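Local atomic coordinates of putative hydroxymethylglutaryl-CoA synthase (Streptococcus mutans, PDB entry 3SQZ), a protein that probably catalyses hydroxymethylglutaryl-CoA synthase chemistry, an acyltransferase reaction, on a thiolase fold that binds coenzyme A. Residues I216-R221 with Y341-V346; Y234-Y239 with P271-K276. One frame throughout, in Å; residues are numbered along the deposited sequence. Where two conformers were deposited one is given.

Contact 1 of 2, residues I216-R221 with Y341-V346; sequences IMDFWR and YGSGAV. With COA (coenzyme A), chain D.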
loop_
_atom_site.group_PDB
_atom_site.type_symbol
_atom_site.label_atom_id
_atom_site.label_comp_id
_atom_site.label_asym_id
_atom_site.label_seq_id
_atom_site.Cartn_x
_atom_site.Cartn_y
_atom_site.Cartn_z
ATOM N N ILE A 216 -11.433 18.632 -2.166
ATOM C CA ILE A 216 -11.844 18.664 -0.764
ATOM C C ILE A 216 -10.612 18.652 0.139
ATOM O O ILE A 216 -9.493 18.389 -0.317
ATOM C CB ILE A 216 -12.788 17.480 -0.403
ATOM C CG1 ILE A 216 -12.081 16.123 -0.583
ATOM C CG2 ILE A 216 -14.078 17.561 -1.218
ATOM C CD1 ILE A 216 -12.856 14.960 0.004
ATOM N N MET A 217 -10.820 18.923 1.424
ATOM C CA MET A 217 -9.725 18.896 2.382
ATOM C C MET A 217 -10.050 17.965 3.551
ATOM O O MET A 217 -10.172 18.389 4.699
ATOM C CB MET A 217 -9.335 20.309 2.830
ATOM C CG MET A 217 -8.751 21.134 1.687
ATOM S SD MET A 217 -7.214 20.413 1.032
ATOM C CE MET A 217 -5.992 21.368 1.931
ATOM N N ASP A 218 -10.205 16.678 3.238
ATOM C CA ASP A 218 -10.427 15.666 4.265
ATOM C C ASP A 218 -9.138 15.270 4.986
ATOM O O ASP A 218 -9.160 14.963 6.182
ATOM C CB ASP A 218 -11.134 14.432 3.682
ATOM C CG ASP A 218 -10.367 13.775 2.534
ATOM O OD1 ASP A 218 -10.361 12.522 2.488
ATOM O OD2 ASP A 218 -9.810 14.484 1.662
ATOM N N PHE A 219 -8.030 15.247 4.248
ATOM C CA PHE A 219 -6.717 14.853 4.760
ATOM C C PHE A 219 -5.731 15.497 3.806
ATOM O O PHE A 219 -5.929 15.457 2.587
ATOM C CB PHE A 219 -6.610 13.313 4.745
ATOM C CG PHE A 219 -5.214 12.738 4.947
ATOM C CD1 PHE A 219 -4.932 11.934 6.046
ATOM C CD2 PHE A 219 -4.219 12.909 3.992
ATOM C CE1 PHE A 219 -3.683 11.358 6.209
ATOM C CE2 PHE A 219 -2.968 12.352 4.155
ATOM C CZ PHE A 219 -2.701 11.563 5.266
ATOM N N TRP A 220 -4.680 16.089 4.358
ATOM C CA TRP A 220 -3.625 16.685 3.544
ATOM C C TRP A 220 -2.401 16.901 4.417
ATOM O O TRP A 220 -2.472 16.752 5.645
ATOM C CB TRP A 220 -4.096 17.992 2.889
ATOM C CG TRP A 220 -4.278 19.164 3.814
ATOM C CD1 TRP A 220 -3.470 20.262 3.897
ATOM C CD2 TRP A 220 -5.355 19.395 4.746
ATOM N NE1 TRP A 220 -3.956 21.148 4.820
ATOM C CE2 TRP A 220 -5.117 20.647 5.353
ATOM C CE3 TRP A 220 -6.496 18.668 5.120
ATOM C CZ2 TRP A 220 -5.976 21.192 6.318
ATOM C CZ3 TRP A 220 -7.348 19.206 6.083
ATOM C CH2 TRP A 220 -7.082 20.457 6.671
ATOM N N ARG A 221 -1.269 17.228 3.802
ATOM C CA ARG A 221 -0.048 17.398 4.580
ATOM C C ARG A 221 0.836 18.499 4.008
ATOM O O ARG A 221 1.639 18.257 3.100
ATOM C CB ARG A 221 0.725 16.085 4.723
ATOM C CG ARG A 221 1.867 16.220 5.702
ATOM C CD ARG A 221 2.443 14.890 6.139
ATOM N NE ARG A 221 3.156 14.170 5.085
ATOM C CZ ARG A 221 4.421 14.383 4.736
ATOM N NH1 ARG A 221 5.118 15.373 5.284
ATOM N NH2 ARG A 221 4.976 13.630 3.795
ATOM N N TYR A 341 -8.855 4.911 -3.381
ATOM C CA TYR A 341 -9.157 6.254 -2.911
ATOM C C TYR A 341 -7.878 6.948 -2.494
ATOM O O TYR A 341 -6.942 6.322 -1.984
ATOM C CB TYR A 341 -10.114 6.210 -1.711
ATOM C CG TYR A 341 -10.526 7.572 -1.145
ATOM C CD1 TYR A 341 -11.548 8.311 -1.731
ATOM C CD2 TYR A 341 -9.902 8.107 -0.020
ATOM C CE1 TYR A 341 -11.934 9.537 -1.221
ATOM C CE2 TYR A 341 -10.283 9.344 0.506
ATOM C CZ TYR A 341 -11.296 10.058 -0.107
ATOM O OH TYR A 341 -11.696 11.286 0.379
ATOM N N GLY A 342 -7.847 8.252 -2.716
ATOM C CA GLY A 342 -6.842 9.113 -2.131
ATOM C C GLY A 342 -7.532 10.376 -1.668
ATOM O O GLY A 342 -8.367 10.935 -2.374
ATOM N N SER A 343 -7.183 10.839 -0.481
ATOM C CA SER A 343 -7.734 12.078 0.043
ATOM C C SER A 343 -7.420 13.272 -0.845
ATOM O O SER A 343 -6.425 13.281 -1.584
ATOM C CB SER A 343 -7.212 12.314 1.455
ATOM O OG SER A 343 -7.793 11.393 2.365
ATOM N N GLY A 344 -8.272 14.279 -0.775
ATOM C CA GLY A 344 -8.023 15.498 -1.503
ATOM C C GLY A 344 -8.912 15.908 -2.670
ATOM O O GLY A 344 -8.987 17.109 -2.906
ATOM N N ALA A 345 -9.574 15.023 -3.431
ATOM C CA ALA A 345 -9.619 13.569 -3.346
ATOM C C ALA A 345 -9.777 13.025 -4.764
ATOM O O ALA A 345 -10.371 13.675 -5.632
ATOM C CB ALA A 345 -10.811 13.114 -2.489
ATOM N N VAL A 346 -9.266 11.818 -4.977
ATOM C CA VAL A 346 -9.377 11.116 -6.247
ATOM C C VAL A 346 -9.715 9.666 -5.947
ATOM O O VAL A 346 -9.151 9.076 -5.021
ATOM C CB VAL A 346 -8.049 11.185 -7.048
ATOM C CG1 VAL A 346 -8.146 10.407 -8.356
ATOM C CG2 VAL A 346 -7.661 12.638 -7.308
HETATM N N1A COA D . -16.023 -0.464 21.516
HETATM C C2A COA D . -16.209 -0.627 20.189
HETATM N N3A COA D . -16.065 0.450 19.332
HETATM C C4A COA D . -15.733 1.669 19.836
HETATM C C5A COA D . -15.540 1.846 21.206
HETATM C C6A COA D . -15.680 0.799 22.038
HETATM N N6A COA D . -15.479 0.963 23.447
HETATM N N7A COA D . -15.217 3.159 21.434
HETATM C C8A COA D . -15.208 3.798 20.260
HETATM N N9A COA D . -15.554 2.847 19.268
HETATM C C1B COA D . -15.526 3.068 17.829
HETATM C C2B COA D . -16.695 3.655 16.990
HETATM O O2B COA D . -18.013 3.739 17.293
HETATM C C3B COA D . -16.102 3.594 15.593
HETATM O O3B COA D . -16.584 2.848 14.546
HETATM P P3B COA D . -17.844 3.252 13.748
HETATM O O7A COA D . -17.472 4.431 12.775
HETATM O O8A COA D . -18.216 1.967 12.943
HETATM O O9A COA D . -18.946 3.651 14.695
HETATM C C4B COA D . -14.668 3.844 15.862
HETATM O O4B COA D . -14.396 2.905 16.922
HETATM C C5B COA D . -13.967 5.147 15.682
HETATM O O5B COA D . -14.498 5.970 16.686
HETATM P P1A COA D . -14.026 7.475 16.807
HETATM O O1A COA D . -14.274 8.232 15.442
HETATM O O2A COA D . -14.759 8.149 17.949
HETATM O O3A COA D . -12.461 7.409 17.098
HETATM P P2A COA D . -11.454 8.619 16.890
HETATM O O4A COA D . -12.148 9.996 17.204
HETATM O O5A COA D . -10.255 8.426 17.791
HETATM O O6A COA D . -10.972 8.632 15.364
HETATM C CBP COA D . -10.356 7.726 13.195
HETATM C CCP COA D . -10.902 7.471 14.578
HETATM C CDP COA D . -11.272 8.659 12.478
HETATM C CEP COA D . -10.259 6.434 12.419
HETATM C CAP COA D . -8.991 8.332 13.356
HETATM O OAP COA D . -8.065 7.411 13.774
HETATM C C9P COA D . -8.517 9.060 12.114
HETATM O O9P COA D . -8.949 10.160 11.785
HETATM N N8P COA D . -7.457 8.382 11.346
HETATM C C7P COA D . -7.030 8.878 10.051
HETATM C C6P COA D . -8.041 8.654 8.946
HETATM C C5P COA D . -7.520 9.047 7.563
HETATM O O5P COA D . -6.334 9.103 7.331
HETATM N N4P COA D . -8.472 9.264 6.506
HETATM C C3P COA D . -7.998 9.538 5.141
HETATM C C2P COA D . -8.229 8.460 4.120
HETATM S S1P COA D . -9.845 7.753 4.085
HETATM O O HOH W 1 -4.421 14.592 0.415
#

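Contact 2 of 2, residues Y234-Y239 with P271-K276; sequences YSTKQY and PKLALK. With COA (coenzyme A), chain D.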
loop_
_atom_site.group_PDB
_atom_site.type_symbol
_atom_site.label_atom_id
_atom_site.label_comp_id
_atom_site.label_asym_id
_atom_site.label_seq_id
_atom_site.Cartn_x
_atom_site.Cartn_y
_atom_site.Cartn_z
ATOM N N TYR A 234 -15.309 13.381 8.293
ATOM C CA TYR A 234 -15.549 13.923 6.967
ATOM C C TYR A 234 -14.866 13.056 5.914
ATOM O O TYR A 234 -15.428 12.783 4.850
ATOM C CB TYR A 234 -15.050 15.363 6.924
ATOM C CG TYR A 234 -15.157 16.063 5.594
ATOM C CD1 TYR A 234 -14.021 16.329 4.858
ATOM C CD2 TYR A 234 -16.378 16.501 5.094
ATOM C CE1 TYR A 234 -14.081 16.992 3.656
ATOM C CE2 TYR A 234 -16.451 17.174 3.877
ATOM C CZ TYR A 234 -15.287 17.414 3.161
ATOM O OH TYR A 234 -15.289 18.079 1.952
ATOM N N SER A 235 -13.652 12.607 6.207
ATOM C CA SER A 235 -12.952 11.763 5.255
ATOM C C SER A 235 -13.711 10.453 5.012
ATOM O O SER A 235 -13.831 10.004 3.881
ATOM C CB SER A 235 -11.526 11.490 5.697
ATOM O OG SER A 235 -10.828 10.890 4.630
ATOM N N THR A 236 -14.239 9.855 6.074
ATOM C CA THR A 236 -15.037 8.641 5.940
ATOM C C THR A 236 -16.248 8.889 5.049
ATOM O O THR A 236 -16.536 8.106 4.144
ATOM C CB THR A 236 -15.480 8.132 7.312
ATOM O OG1 THR A 236 -14.345 7.577 7.987
ATOM C CG2 THR A 236 -16.576 7.069 7.180
ATOM N N LYS A 237 -16.951 9.992 5.291
ATOM C CA LYS A 237 -18.126 10.316 4.489
ATOM C C LYS A 237 -17.771 10.511 3.014
ATOM O O LYS A 237 -18.502 10.071 2.124
ATOM C CB LYS A 237 -18.818 11.566 5.029
ATOM C CG LYS A 237 -20.053 11.996 4.242
ATOM N N GLN A 238 -16.651 11.179 2.750
ATOM C CA GLN A 238 -16.232 11.436 1.376
ATOM C C GLN A 238 -15.730 10.168 0.697
ATOM O O GLN A 238 -15.984 9.950 -0.488
ATOM C CB GLN A 238 -15.193 12.549 1.337
ATOM C CG GLN A 238 -15.795 13.896 1.675
ATOM C CD GLN A 238 -16.818 14.335 0.650
ATOM O OE1 GLN A 238 -16.554 14.308 -0.553
ATOM N NE2 GLN A 238 -18.002 14.719 1.118
ATOM N N TYR A 239 -14.997 9.345 1.438
ATOM C CA TYR A 239 -14.568 8.026 0.942
ATOM C C TYR A 239 -15.810 7.256 0.485
ATOM O O TYR A 239 -15.840 6.700 -0.618
ATOM C CB TYR A 239 -13.765 7.280 2.040
ATOM C CG TYR A 239 -13.406 5.781 1.883
ATOM C CD1 TYR A 239 -14.385 4.792 1.976
ATOM C CD2 TYR A 239 -12.071 5.358 1.752
ATOM C CE1 TYR A 239 -14.056 3.426 1.893
ATOM C CE2 TYR A 239 -11.733 3.987 1.666
ATOM C CZ TYR A 239 -12.728 3.025 1.737
ATOM O OH TYR A 239 -12.414 1.672 1.661
ATOM N N PRO A 271 -9.272 -1.255 8.801
ATOM C CA PRO A 271 -10.231 -2.190 8.200
ATOM C C PRO A 271 -11.702 -1.824 8.390
ATOM O O PRO A 271 -12.500 -2.167 7.522
ATOM C CB PRO A 271 -9.885 -3.526 8.864
ATOM C CG PRO A 271 -8.435 -3.396 9.189
ATOM C CD PRO A 271 -8.278 -1.959 9.628
ATOM N N LYS A 272 -12.067 -1.136 9.469
ATOM C CA LYS A 272 -13.459 -0.712 9.620
ATOM C C LYS A 272 -13.945 0.157 8.449
ATOM O O LYS A 272 -15.092 0.019 8.015
ATOM C CB LYS A 272 -13.682 -0.006 10.961
ATOM C CG LYS A 272 -15.056 0.647 11.116
ATOM C CD LYS A 272 -16.203 -0.366 11.135
ATOM C CE LYS A 272 -16.251 -1.166 12.430
ATOM N NZ LYS A 272 -16.499 -0.315 13.630
ATOM N N LEU A 273 -13.093 1.041 7.927
ATOM C CA LEU A 273 -13.518 1.873 6.801
ATOM C C LEU A 273 -13.808 1.021 5.569
ATOM O O LEU A 273 -14.793 1.243 4.870
ATOM C CB LEU A 273 -12.491 2.963 6.487
ATOM C CG LEU A 273 -12.922 3.930 5.379
ATOM C CD1 LEU A 273 -14.248 4.593 5.730
ATOM C CD2 LEU A 273 -11.853 4.984 5.136
ATOM N N ALA A 274 -12.950 0.038 5.316
ATOM C CA ALA A 274 -13.162 -0.860 4.192
ATOM C C ALA A 274 -14.456 -1.653 4.366
ATOM O O ALA A 274 -15.172 -1.901 3.400
ATOM C CB ALA A 274 -11.986 -1.792 4.020
ATOM N N LEU A 275 -14.750 -2.067 5.600
ATOM C CA LEU A 275 -16.006 -2.763 5.883
ATOM C C LEU A 275 -17.215 -1.869 5.585
ATOM O O LEU A 275 -18.215 -2.322 5.030
ATOM C CB LEU A 275 -16.034 -3.253 7.333
ATOM C CG LEU A 275 -17.328 -3.928 7.795
ATOM C CD1 LEU A 275 -17.643 -5.172 6.967
ATOM C CD2 LEU A 275 -17.233 -4.263 9.278
ATOM N N LYS A 276 -17.125 -0.596 5.952
ATOM C CA LYS A 276 -18.174 0.351 5.599
ATOM C C LYS A 276 -18.333 0.450 4.080
ATOM O O LYS A 276 -19.451 0.520 3.573
ATOM C CB LYS A 276 -17.890 1.724 6.203
ATOM C CG LYS A 276 -18.024 1.765 7.709
ATOM C CD LYS A 276 -17.728 3.156 8.231
ATOM C CE LYS A 276 -17.909 3.228 9.738
ATOM N NZ LYS A 276 -17.686 4.618 10.214
HETATM N N1A COA D . -16.023 -0.464 21.516
HETATM C C2A COA D . -16.209 -0.627 20.189
HETATM N N3A COA D . -16.065 0.450 19.332
HETATM C C4A COA D . -15.733 1.669 19.836
HETATM C C5A COA D . -15.540 1.846 21.206
HETATM C C6A COA D . -15.680 0.799 22.038
HETATM N N6A COA D . -15.479 0.963 23.447
HETATM N N7A COA D . -15.217 3.159 21.434
HETATM C C8A COA D . -15.208 3.798 20.260
HETATM N N9A COA D . -15.554 2.847 19.268
HETATM C C1B COA D . -15.526 3.068 17.829
HETATM C C2B COA D . -16.695 3.655 16.990
HETATM O O2B COA D . -18.013 3.739 17.293
HETATM C C3B COA D . -16.102 3.594 15.593
HETATM O O3B COA D . -16.584 2.848 14.546
HETATM P P3B COA D . -17.844 3.252 13.748
HETATM O O7A COA D . -17.472 4.431 12.775
HETATM O O8A COA D . -18.216 1.967 12.943
HETATM O O9A COA D . -18.946 3.651 14.695
HETATM C C4B COA D . -14.668 3.844 15.862
HETATM O O4B COA D . -14.396 2.905 16.922
HETATM C C5B COA D . -13.967 5.147 15.682
HETATM O O5B COA D . -14.498 5.970 16.686
HETATM P P1A COA D . -14.026 7.475 16.807
HETATM O O1A COA D . -14.274 8.232 15.442
HETATM O O2A COA D . -14.759 8.149 17.949
HETATM O O3A COA D . -12.461 7.409 17.098
HETATM P P2A COA D . -11.454 8.619 16.890
HETATM O O4A COA D . -12.148 9.996 17.204
HETATM O O5A COA D . -10.255 8.426 17.791
HETATM O O6A COA D . -10.972 8.632 15.364
HETATM C CBP COA D . -10.356 7.726 13.195
HETATM C CCP COA D . -10.902 7.471 14.578
HETATM C CDP COA D . -11.272 8.659 12.478
HETATM C CEP COA D . -10.259 6.434 12.419
HETATM C CAP COA D . -8.991 8.332 13.356
HETATM O OAP COA D . -8.065 7.411 13.774
HETATM C C9P COA D . -8.517 9.060 12.114
HETATM O O9P COA D . -8.949 10.160 11.785
HETATM N N8P COA D . -7.457 8.382 11.346
HETATM C C7P COA D . -7.030 8.878 10.051
HETATM C C6P COA D . -8.041 8.654 8.946
HETATM C C5P COA D . -7.520 9.047 7.563
HETATM O O5P COA D . -6.334 9.103 7.331
HETATM N N4P COA D . -8.472 9.264 6.506
HETATM C C3P COA D . -7.998 9.538 5.141
HETATM C C2P COA D . -8.229 8.460 4.120
HETATM S S1P COA D . -9.845 7.753 4.085
HETATM O O HOH W 2 -15.036 5.023 9.522
#

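Contact 1 of 2, residues I216-R221 with Y341-V346
D218 brings its carboxylate against Y341, at the end of strand 335-342, and against the beta-hairpin turn to strand 346-354 in this thiolase-fold enzyme, beside the thiol end of coenzyme A. The side chain leaves the backbone with CG between N and the carbonyl carbon (chi1 58°), which directs it into the opposite segment. CB packs on the ring of Y234 (helix 232-254), and CG lies 3.5 Å from S343 OG. At the tip OD1 accepts from Y341 OH at 2.8 Å and, in the S343 conformer given, from S343 OG at the same distance; the two hydroxyls reach it from opposite faces of the carboxylate plane, both well out of it. S235 OG of that helix gives OD1 a third partner. OD2 uses its syn lone pair for G344 N at 2.9 Å, a somewhat bent bond (143°). Three bonds, and a fourth in that S343 conformer, hold the buried carboxylate against rotation, and the tyrosine ring, turned 76° to it, is met at its edge. I216 closes the other end: its N bonds almost straight to G344 O at 3.0 Å, while CD1 packs on A345 CB. The peptide before A345 is cis, and A345 also touches M242. F219 lays its CB against S343 OG and points its ring at the coenzyme, CD1 standing 3.4 Å from COA O5P. Y341 presents CE2 to COA S1P, so it serves the aspartate with its hydroxyl and the pocket with its ring. S343 N bonds to the oxidised cysteine (3-sulfinoalanine) at position 145, the predicted site of the acyl-thioester intermediate. A water bridges the backbones, donating to F219 O at 2.8 Å and weakly to S343 O.

Contact 2 of 2, residues Y234-Y239 with P271-K276
Helices 232-254 and 271-279 of the thiolase fold pack side by side here, the axes of 234-239 and 271-276 passing 10.7 Å apart at -36°, with T236 and L273 at the closest point of the backbones. L273 fills the space between them. Its CG stands anti to the backbone N, and from there the two methyls part company: L273 CD1 lies 3.7 Å from T236 CG2, while CD2 lies over one face of the Y239 ring. This CH-pi contact puts CD2 3.6 Å from the ring centroid, displaced toward the rim. The same methyl faces COA S1P, so the leucine packs between the helices and also borders the thiol end of the pocket. Y239 OH passes A274 CA on its way to H267 O, its hydrogen-bond partner; H267 is a predicted proton donor or acceptor. Two lysines of helix 271-279 bind the 3'-phosphate of coenzyme A by different routes. K276 reaches out fully extended beyond CG to give COA O7A a hydrogen bond of 2.6 Å from NZ. K272 curls, bent at three successive torsions, so that NZ donates to COA O8A at 2.9 Å, with G70 O as a further partner. Across the helices, a water sits between T236 OG1 and K276 NZ, accepting from the lysine at 2.8 Å.

How the contacts relate
From the N terminus, the chain leaves strand 203-213 and enters 216-221, the first half of contact 1. Helix 232-254 follows and supplies the first half of contact 2, whose second half, helix 271-279, comes after strand 263-266; contact 2 thus closes a short loop of 31 residues. Much later strand 335-342 returns the chain to 341-346 and completes contact 1, so the shorter loop is enclosed by the longer and the two do not cross. Their centres lie 13 Å apart. Helix 232-254 joins them, I216 CD1 packing 3.5 Å from Q238 CG; contact 1 borders the thiol end of coenzyme A, contact 2 both that end and the 3'-phosphate.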